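Local coordinates for protein 1,3-alpha-isomaltosidase (Kribbella flavida DSM 17836, PDB 5X3I) that hydrolyses the alpha-1,3-glucosidic linkages of cyclobis-(1-6)-alpha-nigerosyl, a cyclic tetrasaccharide made from starch, to release isomaltose inside the cell, at residues 312-315 and 316-320; 420-423 and 424-428; 443-446 and 447-450; 634-637 and 638-641; 696-700 and 701-705. The protein carries 1 engineered substitution. One frame throughout, in Å; residues are numbered along the deposited sequence.

Contact 1 of 5, residues 312-315 and 316-320; sequences QLVT and ARMDT
With chi1 at -77° in Leu313 and -64° in Arg317, both side chains start beside their own backbone N, anti to the carbonyl carbon, and run in the same direction one helical turn apart. This first torsion puts Arg317 CG 3.3 Å from Leu313 O, the same carbonyl that accepts the backbone bond from Arg317 N at 2.9 Å. Arg317 then bends at its second torsion, which brings the guanidinium back alongside Leu313, whose CD2 lies 3.7 Å from Arg317 NH2. On the buried side Val314 CG1 stands 4.4 Å from Met318 CG, a light apolar touch; Val314 also packs on Ile333 of strand 330-333 and Met378 of helix 375-384, and Met318 on Val331 and Leu382 of the same two elements. Thr315 and Asp319 form the next i to i+4 pair, joined by Asp319 N to Thr315 O at 2.8 Å, while Thr315 OG1 bonds back to the carbonyl of Gln311. Helix 311-323 is the crossover helix between the parallel strands 302-304 and 330-333 of the TIM barrel. The charged ends look beyond the helix, Arg317 NE to Asp607 and Asp319 OD1 to Arg385, both salt bridges. Leu313 thus lends the arginine an apolar flank, whereas the salt bridge to Asp607 probably fixes where the guanidinium points.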
# COMPACT_ATOMS: atom_id res chain seq x y z
N GLN A 312 8.81 29.17 3.52
CA GLN A 312 10.19 29.50 3.16
C GLN A 312 10.96 28.31 2.58
O GLN A 312 11.67 28.45 1.59
CB GLN A 312 10.94 30.07 4.37
CG GLN A 312 12.45 30.24 4.16
CD GLN A 312 13.15 30.84 5.39
OE1 GLN A 312 12.49 31.39 6.28
NE2 GLN A 312 14.48 30.73 5.44
N LEU A 313 10.80 27.13 3.18
CA LEU A 313 11.51 25.95 2.71
C LEU A 313 10.98 25.42 1.37
O LEU A 313 11.76 25.12 0.47
CB LEU A 313 11.47 24.84 3.77
CG LEU A 313 12.42 25.05 4.95
CD1 LEU A 313 12.06 24.16 6.13
CD2 LEU A 313 13.87 24.80 4.53
N VAL A 314 9.66 25.30 1.25
CA VAL A 314 9.08 24.83 0.00
C VAL A 314 9.49 25.76 -1.14
O VAL A 314 9.95 25.30 -2.18
CB VAL A 314 7.55 24.74 0.06
CG1 VAL A 314 7.00 24.51 -1.33
CG2 VAL A 314 7.09 23.62 1.00
N THR A 315 9.38 27.06 -0.92
CA THR A 315 9.75 27.99 -1.98
C THR A 315 11.26 27.90 -2.26
O THR A 315 11.66 27.95 -3.41
CB THR A 315 9.29 29.45 -1.67
OG1 THR A 315 9.91 29.93 -0.48
CG2 THR A 315 7.79 29.50 -1.50
N ALA A 316 12.08 27.71 -1.23
CA ALA A 316 13.53 27.58 -1.45
C ALA A 316 13.89 26.36 -2.30
O ALA A 316 14.67 26.47 -3.24
CB ALA A 316 14.28 27.51 -0.13
N ARG A 317 13.31 25.21 -1.96
CA ARG A 317 13.58 23.97 -2.69
C ARG A 317 13.11 24.07 -4.15
O ARG A 317 13.81 23.62 -5.06
CB ARG A 317 12.91 22.77 -1.99
CG ARG A 317 13.43 22.46 -0.57
CD ARG A 317 14.89 21.98 -0.52
NE ARG A 317 15.33 21.82 0.87
CZ ARG A 317 15.88 22.78 1.60
NH1 ARG A 317 16.08 23.98 1.07
NH2 ARG A 317 16.22 22.55 2.86
N MET A 318 11.95 24.66 -4.38
CA MET A 318 11.45 24.80 -5.75
C MET A 318 12.26 25.85 -6.52
O MET A 318 12.49 25.70 -7.71
CB MET A 318 9.96 25.16 -5.76
CG MET A 318 9.03 24.06 -5.23
SD MET A 318 9.17 22.49 -6.11
CE MET A 318 10.29 21.59 -5.06
N ASP A 319 12.71 26.90 -5.83
CA ASP A 319 13.58 27.88 -6.46
C ASP A 319 14.87 27.20 -6.92
O ASP A 319 15.38 27.49 -7.99
CB ASP A 319 13.90 29.05 -5.52
CG ASP A 319 12.77 30.07 -5.44
OD1 ASP A 319 11.76 29.91 -6.14
OD2 ASP A 319 12.90 31.04 -4.68
N THR A 320 15.36 26.26 -6.12
CA THR A 320 16.59 25.57 -6.48
C THR A 320 16.36 24.70 -7.72
O THR A 320 17.20 24.69 -8.62
CB THR A 320 17.15 24.73 -5.32
OG1 THR A 320 17.51 25.60 -4.24
CG2 THR A 320 18.39 23.97 -5.76

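Contact 2 of 5, residues 420-423 and 424-428; sequences VLEA and DGTAY
Val420 to Tyr428 double back as a tight hairpin-like loop, with a type I turn from Glu422 to Gly425 and one antiparallel bridge between Leu421 and Ala427. Two backbone bonds flank the bridge, Tyr428 N to Val420 O and Glu422 N to Thr426 O, each 2.8 Å. Glu422 points across the loop. Its first torsion, with CG beside the backbone N, lays CG 3.7 Å from Thr426 OG1; the bend at chi2 (-90°) then brings OE2 to 3.5 Å from Tyr428 CD1, with the carboxylate and ring planes 55° apart. Leu421 reaches the second arm with CD2, 3.6 Å from Gly425 O. Val420 CG1 and Tyr428 CB make a looser apolar pair. Asp424 organises the tip as an Asx turn: its OD1 accepts from Thr426 N, met from above the carboxylate plane, and from Thr426 OG1 at 2.8 Å on the syn lone pair. Gly425 takes a positive phi (92°), a conformation glycine adopts readily. Beyond the loop, Tyr428 OH bonds to His475 O and Trp477 N, and its side chain lies about 9 Å from that of Glu474, probably an active-site residue as in related enzymes; Leu421 and Val420 make backbone bonds with Val482 and Met440. The loop belongs to the TIM-barrel domain, between helices 404-415 and 446-454. Two donors on Asp424 OD1 hold the carboxylate against the turn and probably stabilise its negative charge, while the tyrosine hydroxyl ties the far end of the loop to the segment just after Glu474.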
# COMPACT_ATOMS: atom_id res chain seq x y z
N VAL A 420 -15.65 4.98 12.85
CA VAL A 420 -15.68 3.53 12.79
C VAL A 420 -15.84 3.00 14.22
O VAL A 420 -15.21 3.52 15.14
CB VAL A 420 -14.41 2.95 12.14
CG1 VAL A 420 -14.39 1.42 12.22
CG2 VAL A 420 -14.28 3.42 10.70
N LEU A 421 -16.68 1.99 14.40
CA LEU A 421 -17.07 1.53 15.73
C LEU A 421 -16.53 0.15 16.10
O LEU A 421 -16.31 -0.69 15.24
CB LEU A 421 -18.59 1.49 15.84
CG LEU A 421 -19.39 2.79 15.71
CD1 LEU A 421 -20.88 2.49 15.91
CD2 LEU A 421 -18.90 3.83 16.69
N GLU A 422 -16.32 -0.06 17.40
CA GLU A 422 -16.08 -1.40 17.93
C GLU A 422 -17.40 -2.14 18.00
O GLU A 422 -18.47 -1.56 17.78
CB GLU A 422 -15.46 -1.34 19.33
CG GLU A 422 -14.16 -0.57 19.44
CD GLU A 422 -12.94 -1.44 19.23
OE1 GLU A 422 -13.09 -2.62 18.87
OE2 GLU A 422 -11.83 -0.94 19.42
N ALA A 423 -17.34 -3.42 18.38
CA ALA A 423 -18.53 -4.24 18.48
C ALA A 423 -19.45 -3.73 19.58
O ALA A 423 -20.66 -3.81 19.47
CB ALA A 423 -18.15 -5.70 18.73
N ASP A 424 -18.85 -3.16 20.62
CA ASP A 424 -19.62 -2.68 21.77
C ASP A 424 -20.18 -1.28 21.56
O ASP A 424 -20.77 -0.70 22.46
CB ASP A 424 -18.76 -2.72 23.06
CG ASP A 424 -17.62 -1.72 23.05
OD1 ASP A 424 -17.45 -0.98 22.07
OD2 ASP A 424 -16.88 -1.68 24.06
N GLY A 425 -19.96 -0.71 20.38
CA GLY A 425 -20.56 0.56 20.05
C GLY A 425 -19.74 1.79 20.38
O GLY A 425 -20.10 2.90 19.98
N THR A 426 -18.64 1.61 21.12
CA THR A 426 -17.68 2.70 21.33
C THR A 426 -16.86 2.91 20.05
O THR A 426 -16.79 2.03 19.20
CB THR A 426 -16.72 2.41 22.49
OG1 THR A 426 -15.88 1.29 22.16
CG2 THR A 426 -17.49 2.12 23.80
N ALA A 427 -16.24 4.08 19.92
CA ALA A 427 -15.45 4.38 18.72
C ALA A 427 -14.14 3.61 18.72
O ALA A 427 -13.46 3.51 19.74
CB ALA A 427 -15.18 5.88 18.62
N TYR A 428 -13.79 3.07 17.56
CA TYR A 428 -12.50 2.40 17.40
C TYR A 428 -11.35 3.38 17.62
O TYR A 428 -11.41 4.50 17.15
CB TYR A 428 -12.39 1.79 16.01
CG TYR A 428 -11.03 1.21 15.71
CD1 TYR A 428 -10.62 0.03 16.31
CD2 TYR A 428 -10.16 1.85 14.84
CE1 TYR A 428 -9.39 -0.50 16.04
CE2 TYR A 428 -8.93 1.33 14.57
CZ TYR A 428 -8.54 0.15 15.17
OH TYR A 428 -7.31 -0.38 14.90
O HOH W 1 -12.98 5.42 15.01

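Contact 3 of 5, residues 443-446 and 447-450; sequences LSVQ and RTRD
Arg449 folds back over the turn that precedes its helix, and its guanidinium is held closely along the backbone. NH1 gives a bond of 2.9 Å to Leu443 O, which lies in the guanidinium plane, and a water links the same NH1 to Ser444 O; Val445 C and Gln446 N sit 3.6 Å above one face, towards the rim. The aliphatic part is also pressed inward, with Arg449 CG 4.0 Å from Leu443 CB; Leu443 in turn packs on Tyr496 and Tyr500 of helix 496-510. Val445 is the N-cap residue of helix 446-454 in the TIM-barrel domain, and its carbonyl receives Arg449 N at 3.1 Å in the first turn. The exposed side is carried by Gln446 and Asp450. Gln446 takes CG anti to its own nitrogen (chi1 -170°) and then bends, so that its amide bridges two residues: OE1 accepts from Arg449 NH2 at 2.9 Å, the donor standing above the amide plane, and NE2 donates to Asp450 OD1 at 2.7 Å. Amide and guanidinium planes are 84° apart. On this looser margin a second water accepts from both Gln446 NE2 and Arg449 NE.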
# COMPACT_ATOMS: atom_id res chain seq x y z
N LEU A 443 -15.55 6.00 6.27
CA LEU A 443 -15.59 6.51 4.91
C LEU A 443 -16.35 5.52 4.05
O LEU A 443 -16.45 5.68 2.84
CB LEU A 443 -14.18 6.78 4.37
CG LEU A 443 -13.42 7.90 5.10
CD1 LEU A 443 -11.99 7.99 4.64
CD2 LEU A 443 -14.12 9.27 4.94
N SER A 444 -16.88 4.48 4.70
CA SER A 444 -17.68 3.49 4.00
C SER A 444 -19.03 4.03 3.53
O SER A 444 -19.67 3.41 2.70
CB SER A 444 -17.92 2.25 4.88
OG SER A 444 -18.98 2.45 5.78
N VAL A 445 -19.46 5.16 4.08
CA VAL A 445 -20.75 5.72 3.66
C VAL A 445 -20.65 7.20 3.25
O VAL A 445 -19.82 7.95 3.75
CB VAL A 445 -21.83 5.58 4.75
CG1 VAL A 445 -22.12 4.10 5.02
CG2 VAL A 445 -21.40 6.28 6.01
N GLN A 446 -21.55 7.59 2.36
CA GLN A 446 -21.47 8.89 1.71
C GLN A 446 -21.53 10.07 2.68
O GLN A 446 -20.76 11.02 2.51
CB GLN A 446 -22.59 9.02 0.66
CG GLN A 446 -22.43 10.23 -0.23
CD GLN A 446 -21.14 10.22 -1.02
OE1 GLN A 446 -20.88 9.30 -1.79
NE2 GLN A 446 -20.32 11.24 -0.84
N ARG A 447 -22.41 10.02 3.68
CA ARG A 447 -22.59 11.16 4.58
C ARG A 447 -21.30 11.49 5.32
O ARG A 447 -20.99 12.65 5.55
CB ARG A 447 -23.74 10.93 5.58
CG ARG A 447 -23.53 9.82 6.61
CD ARG A 447 -24.73 9.70 7.56
NE ARG A 447 -24.77 10.77 8.55
CZ ARG A 447 -24.22 10.69 9.76
NH1 ARG A 447 -24.31 11.71 10.60
NH2 ARG A 447 -23.59 9.59 10.14
N THR A 448 -20.54 10.47 5.70
CA THR A 448 -19.29 10.72 6.41
C THR A 448 -18.15 11.08 5.46
O THR A 448 -17.31 11.89 5.80
CB THR A 448 -18.93 9.53 7.29
OG1 THR A 448 -19.96 9.36 8.27
CG2 THR A 448 -17.62 9.75 8.00
N ARG A 449 -18.12 10.48 4.27
CA ARG A 449 -17.18 10.93 3.25
C ARG A 449 -17.39 12.44 3.02
O ARG A 449 -16.43 13.19 3.01
CB ARG A 449 -17.32 10.14 1.94
CG ARG A 449 -16.83 8.67 2.04
CD ARG A 449 -16.61 8.02 0.69
NE ARG A 449 -17.83 7.88 -0.10
CZ ARG A 449 -18.65 6.83 -0.06
NH1 ARG A 449 -18.38 5.79 0.74
NH2 ARG A 449 -19.73 6.81 -0.82
N ASP A 450 -18.65 12.86 2.90
CA ASP A 450 -19.01 14.28 2.78
C ASP A 450 -18.48 15.11 3.95
O ASP A 450 -17.80 16.11 3.74
CB ASP A 450 -20.52 14.48 2.70
CG ASP A 450 -21.12 14.00 1.39
OD1 ASP A 450 -20.38 13.59 0.48
OD2 ASP A 450 -22.35 14.03 1.28
O HOH W 2 -19.88 3.39 -0.36
O HOH W 3 -17.48 10.23 -1.72

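Contact 4 of 5, residues 634-637 and 638-641; sequences ESLV and PYLT
Leu636 meets Leu640 one turn on and Tyr639 three residues on, inside the long helix 622-650, which is kinked at Pro638. Leu636 CB lies 4.1 Å from Leu640 CD1, and Leu636 CD2 comes 4.0 Å from Tyr639 CD2, the two side chains running alongside each other in the same direction. The nearly straight backbone bond from Leu640 N to Leu636 O, 2.9 Å, accompanies the first pair. Pro638 has no N-H to give, and its CD stands against Val637 CB at 3.5 Å, tighter than usual van der Waals contact. Val637 O is gripped twice by Thr641, whose chi1 of -59° swings OG1 back towards the preceding turn: N at 2.9 Å and OG1 at 2.8 Å approach from opposite faces of the carbonyl plane. At the kink neither Pro638 N nor Tyr639 N bonds to the turn before; a water spans the place, donating to Ser635 O and accepting from Tyr639 N at 2.8 Å. Farther out, Leu636 and Tyr639 rest on Val741 and Leu738, respectively, of the C-terminal helix 735-742, Leu640 touches Phe299, and Glu634 makes a salt bridge with Arg300. Tyr639 OH is fixed by Leu677 O and Glu680 N.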
# COMPACT_ATOMS: atom_id res chain seq x y z
N GLU A 634 10.33 15.03 -19.52
CA GLU A 634 9.44 16.08 -20.03
C GLU A 634 9.03 15.78 -21.47
O GLU A 634 7.87 15.89 -21.82
CB GLU A 634 10.12 17.45 -19.95
CG GLU A 634 10.34 17.96 -18.54
CD GLU A 634 9.10 18.59 -17.94
OE1 GLU A 634 8.62 19.59 -18.50
OE2 GLU A 634 8.59 18.10 -16.94
N SER A 635 10.00 15.39 -22.29
CA SER A 635 9.73 15.10 -23.70
C SER A 635 8.86 13.86 -23.88
O SER A 635 8.22 13.71 -24.91
CB SER A 635 11.04 14.91 -24.46
OG SER A 635 11.77 16.11 -24.47
N LEU A 636 8.84 12.99 -22.88
CA LEU A 636 8.08 11.75 -22.94
C LEU A 636 6.62 11.91 -22.57
O LEU A 636 5.83 10.98 -22.73
CB LEU A 636 8.69 10.72 -22.00
CG LEU A 636 9.68 9.71 -22.56
CD1 LEU A 636 10.19 8.81 -21.44
CD2 LEU A 636 9.03 8.89 -23.64
N VAL A 637 6.24 13.07 -22.04
CA VAL A 637 4.89 13.23 -21.53
C VAL A 637 3.80 12.97 -22.59
O VAL A 637 2.82 12.28 -22.29
CB VAL A 637 4.67 14.61 -20.89
CG1 VAL A 637 3.20 14.85 -20.58
CG2 VAL A 637 5.49 14.71 -19.61
N PRO A 638 3.97 13.47 -23.83
CA PRO A 638 2.92 13.11 -24.81
C PRO A 638 2.83 11.60 -25.10
O PRO A 638 1.73 11.10 -25.29
CB PRO A 638 3.35 13.88 -26.07
CG PRO A 638 4.15 15.04 -25.55
CD PRO A 638 4.89 14.49 -24.37
N TYR A 639 3.96 10.91 -25.15
CA TYR A 639 3.95 9.46 -25.32
C TYR A 639 3.22 8.76 -24.17
O TYR A 639 2.31 7.97 -24.39
CB TYR A 639 5.37 8.91 -25.44
CG TYR A 639 5.43 7.39 -25.49
CD1 TYR A 639 5.07 6.70 -26.64
CD2 TYR A 639 5.85 6.65 -24.39
CE1 TYR A 639 5.12 5.32 -26.70
CE2 TYR A 639 5.91 5.26 -24.44
CZ TYR A 639 5.54 4.60 -25.59
OH TYR A 639 5.58 3.23 -25.65
N LEU A 640 3.61 9.10 -22.94
CA LEU A 640 3.02 8.50 -21.75
C LEU A 640 1.52 8.73 -21.72
O LEU A 640 0.76 7.82 -21.43
CB LEU A 640 3.67 9.05 -20.48
CG LEU A 640 5.11 8.58 -20.27
CD1 LEU A 640 5.87 9.44 -19.28
CD2 LEU A 640 5.12 7.11 -19.80
N THR A 641 1.11 9.95 -22.06
CA THR A 641 -0.29 10.32 -22.10
C THR A 641 -1.06 9.45 -23.11
O THR A 641 -2.14 8.96 -22.81
CB THR A 641 -0.47 11.83 -22.46
OG1 THR A 641 0.20 12.64 -21.49
CG2 THR A 641 -1.92 12.19 -22.51
O HOH W 4 6.42 11.97 -26.00

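Contact 5 of 5, residues 696-700 and 701-705; sequences TYLPA and GEWID. With SO4 (sulfate ion), chain K.
The turn linking strand 693-698 to strand 703-705 in the C-terminal beta domain of this family 31 enzyme is closed by Trp703, which lies back across Leu698 and Pro699. Leu698 CB sits over one face of the indole, 4.0 Å from the centroid of the five-membered ring and 20° from its normal, a CH-pi contact. Its CD1 reaches 3.7 Å from Trp703 CB, the two side chains meeting at a slant. With chi1 at -61°, the Trp703 side chain stands beside its own backbone N, and the indole NE1 can donate to Pro699 O at 3.0 Å; the oxygen lies 16° out of the ring plane. At the six-membered ring, Pro699 CG comes 3.9 Å from Trp703 CZ2, the proline and the indole crossing at about a right angle. Gly701, at the bend, has a positive phi. Leu682 and Tyr729, from strands 681-683 and 728-731, pack against both Leu698 and Trp703. On the exposed side of the turn Glu702 N donates to O4 of a sulfate at 2.7 Å, an ion probably from the crystallisation liquor that also bonds to Ser733 OG. The indole N-H, on a buried side chain, is thereby satisfied by a main-chain carbonyl, and this bond limits how the ring can rotate beneath Leu698.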
# COMPACT_ATOMS: atom_id res chain seq x y z
N THR A 696 20.13 -7.35 -22.12
CA THR A 696 18.69 -7.24 -22.25
C THR A 696 18.18 -8.32 -23.18
O THR A 696 18.81 -8.62 -24.19
CB THR A 696 18.29 -5.85 -22.80
OG1 THR A 696 18.80 -4.83 -21.93
CG2 THR A 696 16.80 -5.72 -22.91
N TYR A 697 17.04 -8.92 -22.85
CA TYR A 697 16.44 -9.89 -23.75
C TYR A 697 15.31 -9.24 -24.53
O TYR A 697 14.29 -8.86 -23.97
CB TYR A 697 15.92 -11.12 -23.01
CG TYR A 697 15.13 -12.05 -23.90
CD1 TYR A 697 15.76 -12.88 -24.82
CD2 TYR A 697 13.74 -12.07 -23.85
CE1 TYR A 697 15.04 -13.71 -25.65
CE2 TYR A 697 13.01 -12.90 -24.68
CZ TYR A 697 13.67 -13.72 -25.58
OH TYR A 697 12.94 -14.55 -26.40
N LEU A 698 15.51 -9.12 -25.83
CA LEU A 698 14.50 -8.56 -26.70
C LEU A 698 13.68 -9.68 -27.33
O LEU A 698 14.22 -10.52 -28.04
CB LEU A 698 15.15 -7.71 -27.79
CG LEU A 698 15.98 -6.51 -27.33
CD1 LEU A 698 16.58 -5.80 -28.52
CD2 LEU A 698 15.13 -5.57 -26.51
N PRO A 699 12.37 -9.67 -27.09
CA PRO A 699 11.49 -10.68 -27.67
C PRO A 699 11.33 -10.50 -29.17
O PRO A 699 12.01 -9.66 -29.75
CB PRO A 699 10.16 -10.44 -26.94
CG PRO A 699 10.20 -8.99 -26.59
CD PRO A 699 11.64 -8.68 -26.29
N ALA A 700 10.43 -11.26 -29.78
CA ALA A 700 10.25 -11.24 -31.22
C ALA A 700 9.86 -9.85 -31.71
O ALA A 700 9.26 -9.08 -30.97
CB ALA A 700 9.19 -12.24 -31.64
N GLY A 701 10.20 -9.55 -32.96
CA GLY A 701 10.01 -8.24 -33.55
C GLY A 701 11.32 -7.50 -33.77
O GLY A 701 12.39 -8.03 -33.48
N GLU A 702 11.24 -6.30 -34.33
CA GLU A 702 12.43 -5.54 -34.70
C GLU A 702 12.67 -4.36 -33.76
O GLU A 702 11.74 -3.64 -33.41
CB GLU A 702 12.33 -5.03 -36.13
CG GLU A 702 12.15 -6.13 -37.16
CD GLU A 702 12.78 -5.78 -38.49
OE1 GLU A 702 14.00 -5.52 -38.51
OE2 GLU A 702 12.06 -5.75 -39.51
N TRP A 703 13.92 -4.16 -33.37
CA TRP A 703 14.24 -3.21 -32.32
C TRP A 703 15.32 -2.21 -32.69
O TRP A 703 16.20 -2.47 -33.51
CB TRP A 703 14.68 -3.97 -31.07
CG TRP A 703 13.62 -4.87 -30.55
CD1 TRP A 703 13.44 -6.19 -30.83
CD2 TRP A 703 12.56 -4.51 -29.66
NE1 TRP A 703 12.35 -6.68 -30.17
CE2 TRP A 703 11.78 -5.66 -29.44
CE3 TRP A 703 12.18 -3.32 -29.02
CZ2 TRP A 703 10.66 -5.67 -28.62
CZ3 TRP A 703 11.07 -3.33 -28.21
CH2 TRP A 703 10.32 -4.49 -28.01
N ILE A 704 15.24 -1.05 -32.05
CA ILE A 704 16.22 0.00 -32.21
C ILE A 704 16.72 0.46 -30.85
O ILE A 704 15.92 0.72 -29.95
CB ILE A 704 15.64 1.18 -32.99
CG1 ILE A 704 15.69 0.86 -34.49
CG2 ILE A 704 16.39 2.47 -32.68
CD1 ILE A 704 14.88 1.78 -35.33
N ASP A 705 18.04 0.54 -30.70
CA ASP A 705 18.64 1.09 -29.50
C ASP A 705 18.41 2.60 -29.51
O ASP A 705 18.87 3.29 -30.41
CB ASP A 705 20.14 0.75 -29.46
CG ASP A 705 20.84 1.22 -28.20
OD1 ASP A 705 20.33 2.13 -27.51
OD2 ASP A 705 21.91 0.68 -27.89
S SO4 K . 8.26 -3.85 -35.48
O1 SO4 K . 8.91 -3.42 -36.72
O2 SO4 K . 7.79 -2.66 -34.78
O3 SO4 K . 7.13 -4.72 -35.78
O4 SO4 K . 9.21 -4.58 -34.65

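How the contacts relate
From the N terminus the five contacts follow in series, and none nests in or crosses another; only contacts 2 and 5 close a loop or strand connection. Contact 1 lies within the crossover helix after the first barrel strand. Contacts 2 and 3 come later in the TIM-barrel domain, between helix 404-415 and strand 467-470, contact 3 at a helix start; their nearest atoms are about 5 Å apart without touching. Contact 4 sits in helix 622-650, which packs on the C-terminal helix 735-742, its centre about 48 Å from that of contact 2 across the chain's centre. Contact 5 belongs to the C-terminal domain, about 22 Å from contact 4 between centres.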